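Long-range contacts in DUF7790 domain-containing protein (Leptospira interrogans serogroup Icterohaemorrhagiae serovar copenhageni, PDB 6ULO), which is of unknown function but has a Rossmann-like alpha/beta domain and, at full length, is probably held at a membrane by a transmembrane helix: residues 73-77 / 170-174; 49-55 / 275-279. All blocks are in the same frame, centred on the assembly; numbering follows the deposited sequence.

From the N terminus, residues 49-55 come first, in the loop that leads to helix 57-60 and strand 66-69. Residues 73-77 follow at the start of helix 74-82. Contact 1 closes the smaller loop, joining helix 74-82 to residues 170-174, after the largely helical stretch of chain that ends in helix 139-166. Contact 2 closes a larger loop that encloses all of contact 1, tying the N-terminal loop to residues 275-279, where sheet strand 277-282 begins. Their centres are about 14 Å apart, and they touch where Gln74 CB packs 3.7 Å from Leu53 CD1. Tyr222 OH hydrogen-bonds both Gln74 and Glu50, while helix 139-166 offers His157 to Glu73 and Arg156 to Asp51.

Contact 1 of 2, residues 73-77 / 170-174; sequences EQNLT and KMFQT
A buried packing contact sets the Phe172 ring, from the loop between helices 139-166 and 176-187, against Glu73, Leu76 and Thr77 at the start of helix 74-82. Leu76 CB lies over one face of the Phe172 ring, 3.9 Å from its centroid and offset toward the rim, a CH-pi contact. Gln173 CG packs over the centre of the opposite face, so the ring is sandwiched between its own neighbour and the helix. At its edge, Thr77 OG1 stands in the ring plane, 3.3 Å from Phe172 CD2. The ring reaches the helix with CG between its backbone N and carbonyl carbon (chi1 87°). Met171, bent at chi2 and chi3, brings CE to 3.4 Å from Thr77 OG1. A water bridges the backbones, donating to Thr77 O at 2.9 Å and accepting a weak bond from Phe172 N. Glu73 OE2 lies 3.0 Å from Gln173 NE2; Glu73 OE2 is hydrogen-bonded to His157 and Gln173 OE1 to Asn160, both on helix 139-166. Helix 74-82 joins parallel neighbours 66-69 and 86-91, so the ring packs on the first beta-alpha-beta unit of a Rossmann-like sheet.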
loop_
_atom_site.group_PDB
_atom_site.type_symbol
_atom_site.label_atom_id
_atom_site.label_comp_id
_atom_site.label_asym_id
_atom_site.label_seq_id
_atom_site.Cartn_x
_atom_site.Cartn_y
_atom_site.Cartn_z
ATOM N N GLU A 73 6.222 1.779 -1.816
ATOM C CA GLU A 73 6.104 1.471 -3.241
ATOM C C GLU A 73 5.437 0.141 -3.548
ATOM O O GLU A 73 4.902 -0.026 -4.659
ATOM C CB GLU A 73 7.479 1.512 -3.952
ATOM C CG GLU A 73 7.995 2.933 -4.117
ATOM C CD GLU A 73 9.445 2.861 -4.507
ATOM O OE1 GLU A 73 10.298 2.763 -3.585
ATOM O OE2 GLU A 73 9.738 2.848 -5.715
ATOM N N GLN A 74 5.439 -0.806 -2.607
ATOM C CA GLN A 74 4.787 -2.082 -2.892
ATOM C C GLN A 74 3.301 -1.894 -3.179
ATOM O O GLN A 74 2.688 -2.702 -3.883
ATOM C CB GLN A 74 5.014 -3.101 -1.773
ATOM C CG GLN A 74 4.236 -2.849 -0.488
ATOM C CD GLN A 74 4.948 -1.980 0.508
ATOM O OE1 GLN A 74 5.542 -0.961 0.167
ATOM N NE2 GLN A 74 4.859 -2.342 1.787
ATOM N N ASN A 75 2.696 -0.822 -2.644
ATOM C CA ASN A 75 1.297 -0.522 -2.934
ATOM C C ASN A 75 1.086 -0.182 -4.398
ATOM O O ASN A 75 0.025 -0.481 -4.954
ATOM C CB ASN A 75 0.850 0.648 -2.074
ATOM C CG ASN A 75 0.796 0.250 -0.608
ATOM O OD1 ASN A 75 -0.077 -0.517 -0.200
ATOM N ND2 ASN A 75 1.717 0.768 0.188
ATOM N N LEU A 76 2.057 0.499 -5.005
ATOM C CA LEU A 76 1.948 0.829 -6.423
ATOM C C LEU A 76 2.049 -0.438 -7.266
ATOM O O LEU A 76 1.349 -0.585 -8.273
ATOM C CB LEU A 76 3.001 1.871 -6.799
ATOM C CG LEU A 76 2.954 3.114 -5.906
ATOM C CD1 LEU A 76 4.015 4.094 -6.358
ATOM C CD2 LEU A 76 1.610 3.818 -5.896
ATOM N N THR A 77 2.909 -1.387 -6.858
ATOM C CA THR A 77 2.947 -2.672 -7.545
ATOM C C THR A 77 1.576 -3.336 -7.531
ATOM O O THR A 77 1.069 -3.768 -8.586
ATOM C CB THR A 77 3.987 -3.564 -6.887
ATOM O OG1 THR A 77 5.260 -2.951 -7.100
ATOM C CG2 THR A 77 3.995 -4.976 -7.477
ATOM N N LYS A 170 5.705 -9.212 -14.382
ATOM C CA LYS A 170 5.725 -7.762 -14.591
ATOM C C LYS A 170 5.376 -7.039 -13.305
ATOM O O LYS A 170 4.460 -7.440 -12.572
ATOM C CB LYS A 170 4.696 -7.399 -15.644
ATOM C CG LYS A 170 5.005 -7.940 -17.032
ATOM C CD LYS A 170 3.794 -7.672 -17.945
ATOM C CE LYS A 170 4.068 -8.087 -19.376
ATOM N NZ LYS A 170 2.993 -7.716 -20.341
ATOM N N MET A 171 6.062 -5.915 -13.061
ATOM C CA MET A 171 5.645 -5.008 -11.990
ATOM C C MET A 171 5.999 -3.584 -12.445
ATOM O O MET A 171 6.668 -3.384 -13.468
ATOM C CB MET A 171 6.231 -5.449 -10.624
ATOM C CG MET A 171 7.754 -5.624 -10.598
ATOM S SD MET A 171 8.687 -4.110 -10.336
ATOM C CE MET A 171 8.238 -3.724 -8.649
ATOM N N PHE A 172 5.474 -2.578 -11.728
ATOM C CA PHE A 172 5.468 -1.218 -12.288
ATOM C C PHE A 172 6.857 -0.637 -12.500
ATOM O O PHE A 172 6.982 0.344 -13.248
ATOM C CB PHE A 172 4.590 -0.269 -11.448
ATOM C CG PHE A 172 5.304 0.401 -10.283
ATOM C CD1 PHE A 172 5.731 1.731 -10.360
ATOM C CD2 PHE A 172 5.495 -0.276 -9.082
ATOM C CE1 PHE A 172 6.365 2.337 -9.293
ATOM C CE2 PHE A 172 6.132 0.329 -8.013
ATOM C CZ PHE A 172 6.565 1.648 -8.103
ATOM N N GLN A 173 7.900 -1.184 -11.852
ATOM C CA GLN A 173 9.252 -0.671 -12.055
ATOM C C GLN A 173 9.956 -1.335 -13.218
ATOM O O GLN A 173 10.986 -0.832 -13.669
ATOM C CB GLN A 173 10.129 -0.801 -10.798
ATOM C CG GLN A 173 9.548 -0.004 -9.612
ATOM C CD GLN A 173 10.124 -0.399 -8.273
ATOM O OE1 GLN A 173 10.945 -1.317 -8.189
ATOM N NE2 GLN A 173 9.630 0.225 -7.203
ATOM N N THR A 174 9.414 -2.436 -13.726
ATOM C CA THR A 174 10.091 -3.240 -14.731
ATOM C C THR A 174 9.260 -3.465 -15.985
ATOM O O THR A 174 9.730 -4.163 -16.891
ATOM C CB THR A 174 10.508 -4.618 -14.168
ATOM O OG1 THR A 174 9.331 -5.354 -13.808
ATOM C CG2 THR A 174 11.417 -4.499 -12.971
HETATM O O HOH W 1 2.959 -3.558 -10.738
#

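Contact 2 of 2, residues 49-55 / 275-279; sequences NEDRLDL and GFHYC
Tyr278 projects from strand 277-282 toward the loop 49-55, and its hydroxyl makes the hydrogen bond of the contact: Arg52 N donates to Tyr278 OH at 3.0 Å, with an N-H...O angle of 155°. Asp51 N lies close as well, but its angle is too poor for a bond.

The Tyr278 ring is packed along its length. Arg52 O sits 3.8 Å above one face of the Tyr278 ring, toward the rim; the same carbonyl accepts the backbone N-H of Leu55 in the 3-10 turn. Arg52 CB is 3.8 Å from Tyr278 CE2, Leu53 CD2 meets the ring edge near Tyr278 CE1, and Leu55 CD1 approaches Tyr278 CD2 obliquely at 4.1 Å. The second ring, Phe276, follows a cis peptide bond and lies on the same side of the strand. Glu50 CG rests over its face, 4.3 Å from the Phe276 centroid and 24° off the normal. The amide of Asn49 crosses the far end of this ring, its plane turned 55° from it, with OD1 3.2 Å from Phe276 CE2.

Arg52, bent at chi2 and chi3, grips Asp54 side-on through NE and NH2, one nitrogen to each carboxylate oxygen; Arg52 NH2 to Asp54 OD2 is 2.9 Å. Leu55 CG lies over a face of this guanidinium, Pro266 O takes its NH1, and Tyr167 adds a cation-pi contact. Glu50 turns its carboxylate to Tyr222, Ser224 and Thr254, while Asp51 pairs with Arg156 and Ser271.

The chemistry implies that packing of loop atoms against two rings makes up much of the contact and a single tyrosine hydroxyl ties the loop's backbone to the strand, while the loop's buried acids find their partners elsewhere in the domain.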
loop_
_atom_site.group_PDB
_atom_site.type_symbol
_atom_site.label_atom_id
_atom_site.label_comp_id
_atom_site.label_asym_id
_atom_site.label_seq_id
_atom_site.Cartn_x
_atom_site.Cartn_y
_atom_site.Cartn_z
ATOM N N ASN A 49 9.984 -5.332 2.765
ATOM C CA ASN A 49 10.888 -6.478 2.763
ATOM C C ASN A 49 10.158 -7.753 2.364
ATOM O O ASN A 49 10.625 -8.850 2.684
ATOM C CB ASN A 49 11.577 -6.614 4.120
ATOM C CG ASN A 49 10.570 -6.799 5.265
ATOM O OD1 ASN A 49 9.355 -6.772 5.049
ATOM N ND2 ASN A 49 11.069 -6.995 6.477
ATOM N N GLU A 50 9.039 -7.634 1.642
ATOM C CA GLU A 50 8.234 -8.758 1.167
ATOM C C GLU A 50 8.681 -9.082 -0.256
ATOM O O GLU A 50 8.435 -8.297 -1.178
ATOM C CB GLU A 50 6.749 -8.372 1.228
ATOM C CG GLU A 50 6.370 -8.115 2.709
ATOM C CD GLU A 50 5.009 -7.416 2.940
ATOM O OE1 GLU A 50 4.348 -7.031 1.943
ATOM O OE2 GLU A 50 4.588 -7.269 4.133
ATOM N N ASP A 51 9.311 -10.243 -0.452
ATOM C CA ASP A 51 9.960 -10.587 -1.716
ATOM C C ASP A 51 9.122 -11.447 -2.649
ATOM O O ASP A 51 9.593 -11.779 -3.746
ATOM C CB ASP A 51 11.279 -11.326 -1.475
ATOM C CG ASP A 51 12.288 -10.488 -0.737
ATOM O OD1 ASP A 51 12.287 -9.254 -0.921
ATOM O OD2 ASP A 51 13.065 -11.052 0.074
ATOM N N ARG A 52 7.904 -11.837 -2.266
ATOM C CA ARG A 52 7.092 -12.703 -3.097
ATOM C C ARG A 52 5.715 -12.114 -3.317
ATOM O O ARG A 52 4.723 -12.836 -3.391
ATOM C CB ARG A 52 7.028 -14.137 -2.554
ATOM C CG ARG A 52 8.392 -14.870 -2.587
ATOM C CD ARG A 52 8.998 -14.954 -4.000
ATOM N NE ARG A 52 8.046 -15.323 -5.042
ATOM C CZ ARG A 52 7.615 -16.565 -5.298
ATOM N NH1 ARG A 52 8.019 -17.593 -4.553
ATOM N NH2 ARG A 52 6.757 -16.778 -6.299
ATOM N N LEU A 53 5.642 -10.793 -3.533
ATOM C CA LEU A 53 4.351 -10.175 -3.815
ATOM C C LEU A 53 3.741 -10.716 -5.091
ATOM O O LEU A 53 2.527 -10.625 -5.266
ATOM C CB LEU A 53 4.485 -8.655 -3.876
ATOM C CG LEU A 53 4.870 -8.028 -2.539
ATOM C CD1 LEU A 53 5.388 -6.597 -2.759
ATOM C CD2 LEU A 53 3.672 -8.043 -1.578
ATOM N N ASP A 54 4.556 -11.286 -5.996
ATOM C CA ASP A 54 3.999 -11.856 -7.205
ATOM C C ASP A 54 2.996 -12.969 -6.932
ATOM O O ASP A 54 2.151 -13.244 -7.791
ATOM C CB ASP A 54 5.108 -12.391 -8.124
ATOM C CG ASP A 54 6.012 -13.418 -7.456
ATOM O OD1 ASP A 54 6.653 -13.092 -6.419
ATOM O OD2 ASP A 54 6.090 -14.552 -7.970
ATOM N N LEU A 55 3.055 -13.610 -5.757
ATOM C CA LEU A 55 2.045 -14.618 -5.434
ATOM C C LEU A 55 0.649 -14.019 -5.380
ATOM O O LEU A 55 -0.338 -14.750 -5.471
ATOM C CB LEU A 55 2.359 -15.268 -4.092
ATOM C CG LEU A 55 3.668 -16.069 -4.079
ATOM C CD1 LEU A 55 3.963 -16.491 -2.630
ATOM C CD2 LEU A 55 3.577 -17.292 -4.995
ATOM N N GLY A 275 9.951 -14.183 8.042
ATOM C CA GLY A 275 8.806 -13.987 7.176
ATOM C C GLY A 275 9.146 -14.377 5.753
ATOM O O GLY A 275 10.270 -14.740 5.441
ATOM N N PHE A 276 8.142 -14.379 4.882
ATOM C CA PHE A 276 6.752 -14.051 5.161
ATOM C C PHE A 276 5.867 -15.093 4.499
ATOM O O PHE A 276 6.242 -15.709 3.479
ATOM C CB PHE A 276 6.391 -12.662 4.569
ATOM C CG PHE A 276 6.975 -11.536 5.328
ATOM C CD1 PHE A 276 6.390 -11.104 6.515
ATOM C CD2 PHE A 276 8.119 -10.911 4.869
ATOM C CE1 PHE A 276 6.963 -10.070 7.240
ATOM C CE2 PHE A 276 8.686 -9.884 5.570
ATOM C CZ PHE A 276 8.118 -9.470 6.760
ATOM N N HIS A 277 4.684 -15.277 5.085
ATOM C CA HIS A 277 3.580 -15.984 4.457
ATOM C C HIS A 277 2.535 -14.943 4.064
ATOM O O HIS A 277 2.308 -13.978 4.807
ATOM C CB HIS A 277 3.007 -16.997 5.463
ATOM C CG HIS A 277 1.949 -17.889 4.901
ATOM N ND1 HIS A 277 2.226 -19.164 4.439
ATOM C CD2 HIS A 277 0.610 -17.729 4.785
ATOM C CE1 HIS A 277 1.101 -19.730 4.033
ATOM N NE2 HIS A 277 0.102 -18.884 4.241
ATOM N N TYR A 278 1.933 -15.107 2.885
ATOM C CA TYR A 278 1.023 -14.115 2.315
ATOM C C TYR A 278 -0.407 -14.571 2.551
ATOM O O TYR A 278 -0.683 -15.777 2.620
ATOM C CB TYR A 278 1.328 -13.956 0.802
ATOM C CG TYR A 278 2.701 -13.370 0.619
ATOM C CD1 TYR A 278 2.874 -12.012 0.350
ATOM C CD2 TYR A 278 3.855 -14.162 0.767
ATOM C CE1 TYR A 278 4.148 -11.471 0.254
ATOM C CE2 TYR A 278 5.126 -13.626 0.684
ATOM C CZ TYR A 278 5.261 -12.276 0.418
ATOM O OH TYR A 278 6.512 -11.727 0.350
ATOM N N CYS A 279 -1.336 -13.629 2.614
ATOM C CA CYS A 279 -2.717 -13.988 2.889
ATOM C C CYS A 279 -3.656 -12.984 2.225
ATOM O O CYS A 279 -3.464 -11.760 2.332
ATOM C CB CYS A 279 -2.938 -14.022 4.397
ATOM S SG CYS A 279 -4.612 -14.425 4.924
#